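Local coordinates for putative transcriptional regulator protein (Vibrio parahaemolyticus, PDB 3ER6), which probably acts as an AraC-type DNA-binding transcription regulator, of which this chain is the DJ-1/PfpI-like domain without the helix-turn-helix part, at residues H140-G143 against E144-E148. The protein carries 1 engineered substitution. Numbering follows the deposited sequence.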
loop_
_atom_site.group_PDB
_atom_site.type_symbol
_atom_site.label_atom_id
_atom_site.label_comp_id
_atom_site.label_asym_id
_atom_site.label_seq_id
_atom_site.Cartn_x
_atom_site.Cartn_y
_atom_site.Cartn_z
ATOM N N HIS A 140 -12.289 19.879 0.130
ATOM C CA HIS A 140 -12.920 21.013 0.810
ATOM C C HIS A 140 -12.031 21.580 1.931
ATOM O O HIS A 140 -11.779 22.773 2.009
ATOM C CB HIS A 140 -14.282 20.627 1.391
ATOM C CG HIS A 140 -14.948 21.768 2.092
ATOM N ND1 HIS A 140 -15.552 22.809 1.410
ATOM C CD2 HIS A 140 -15.038 22.079 3.407
ATOM C CE1 HIS A 140 -16.016 23.691 2.279
ATOM N NE2 HIS A 140 -15.713 23.273 3.495
ATOM N N LEU A 141 -11.557 20.700 2.805
ATOM C CA LEU A 141 -10.709 21.124 3.914
ATOM C C LEU A 141 -9.456 21.822 3.407
ATOM O O LEU A 141 -9.088 22.889 3.917
ATOM C CB LEU A 141 -10.368 19.943 4.828
ATOM C CG LEU A 141 -9.478 20.251 6.045
ATOM C CD1 LEU A 141 -10.157 21.241 7.006
ATOM C CD2 LEU A 141 -9.156 18.959 6.806
ATOM N N PHE A 142 -8.800 21.232 2.409
ATOM C CA PHE A 142 -7.621 21.882 1.816
ATOM C C PHE A 142 -7.992 23.316 1.378
ATOM O O PHE A 142 -7.229 24.266 1.584
ATOM C CB PHE A 142 -7.133 21.126 0.605
ATOM C CG PHE A 142 -5.761 21.538 0.162
ATOM C CD1 PHE A 142 -4.646 20.893 0.676
ATOM C CD2 PHE A 142 -5.587 22.571 -0.758
ATOM C CE1 PHE A 142 -3.368 21.269 0.286
ATOM C CE2 PHE A 142 -4.315 22.948 -1.165
ATOM C CZ PHE A 142 -3.193 22.276 -0.614
ATOM N N GLY A 143 -9.156 23.455 0.756
ATOM C CA GLY A 143 -9.643 24.802 0.382
ATOM C C GLY A 143 -9.847 25.743 1.566
ATOM O O GLY A 143 -9.565 26.925 1.466
ATOM N N GLU A 144 -10.342 25.229 2.683
ATOM C CA GLU A 144 -10.511 26.035 3.895
ATOM C C GLU A 144 -9.175 26.468 4.482
ATOM O O GLU A 144 -8.980 27.635 4.831
ATOM C CB GLU A 144 -11.320 25.262 4.932
ATOM C CG GLU A 144 -12.695 24.833 4.424
ATOM C CD GLU A 144 -13.571 26.025 3.965
ATOM O OE1 GLU A 144 -14.444 26.440 4.766
ATOM O OE2 GLU A 144 -13.416 26.539 2.819
ATOM N N LEU A 145 -8.202 25.553 4.525
ATOM C CA LEU A 145 -6.895 25.874 5.128
ATOM C C LEU A 145 -5.941 26.675 4.251
ATOM O O LEU A 145 -5.122 27.465 4.763
ATOM C CB LEU A 145 -6.223 24.569 5.674
ATOM C CG LEU A 145 -7.129 23.760 6.608
ATOM C CD1 LEU A 145 -6.497 22.386 7.024
ATOM C CD2 LEU A 145 -7.408 24.593 7.823
ATOM N N PHE A 146 -5.968 26.398 2.944
ATOM C CA PHE A 146 -5.028 26.977 2.006
ATOM C C PHE A 146 -5.809 27.594 0.849
ATOM O O PHE A 146 -5.655 27.170 -0.310
ATOM C CB PHE A 146 -4.044 25.897 1.488
ATOM C CG PHE A 146 -3.343 25.148 2.611
ATOM C CD1 PHE A 146 -2.332 25.761 3.360
ATOM C CD2 PHE A 146 -3.762 23.849 2.961
ATOM C CE1 PHE A 146 -1.727 25.089 4.441
ATOM C CE2 PHE A 146 -3.179 23.161 4.038
ATOM C CZ PHE A 146 -2.162 23.789 4.789
ATOM N N PRO A 147 -6.648 28.612 1.139
ATOM C CA PRO A 147 -7.438 29.107 0.014
ATOM C C PRO A 147 -6.548 29.791 -0.996
ATOM O O PRO A 147 -6.965 29.961 -2.139
ATOM C CB PRO A 147 -8.435 30.096 0.664
ATOM C CG PRO A 147 -7.708 30.548 1.915
ATOM C CD PRO A 147 -7.008 29.239 2.398
ATOM N N GLU A 148 -5.307 30.111 -0.603
ATOM C CA GLU A 148 -4.343 30.733 -1.542
ATOM C C GLU A 148 -3.675 29.725 -2.485
ATOM O O GLU A 148 -2.940 30.101 -3.394
ATOM C CB GLU A 148 -3.262 31.505 -0.771
ATOM C CG GLU A 148 -2.210 30.662 0.034
ATOM C CD GLU A 148 -2.721 30.058 1.350
ATOM O OE1 GLU A 148 -3.938 30.192 1.671
ATOM O OE2 GLU A 148 -1.890 29.429 2.063
HETATM O O HOH W 1 -13.048 24.890 0.715
#
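His140, Leu141 and Phe142 each meet the residue four places on, Glu144, Leu145 and Phe146, in a local contact at the C-terminal end of helix 136-145, the crossover helix between strands 131-132 and 150-151 of the DJ-1/PfpI-like domain. Three i to i+4 backbone bonds define its last turn, Glu144 N to His140 O at 2.9 Å, Leu145 N to Leu141 O at 2.9 Å and Phe146 N to Phe142 O at 2.8 Å. Phe146 itself has left helical phi/psi, and Pro147 N, which carries no hydrogen, lies 3.4 Å from Gly143 O, so the next bond of the series cannot form.

On the inner side, Phe146 CD2 sits above the centre of the Phe142 ring. The ring planes are inclined at 46°, an oblique pairing, and Phe119 of helix 117-124 meets Phe142 edge-to-face. Beside them, on a partly exposed flank, Leu145 CD1 rests 3.8 Å from Leu141 CG, with Leu141 also touching Pro86 and Leu87.

On the exposed side, the Glu144 carboxylate stacks on the His140 imidazole with planes 29° apart. A bend at chi2 (-58°) turns the carboxylate toward the imidazole, with Glu144 CD 3.5 Å from His140 NE2. One water donates to both Glu144 OE2 (2.7 Å) and His140 O, giving that carbonyl a second donor besides Glu144 N. The final turn thus joins an apolar, largely aromatic side to a polar, hydrated one, and the carboxylate's proximity might favour a protonated imidazole.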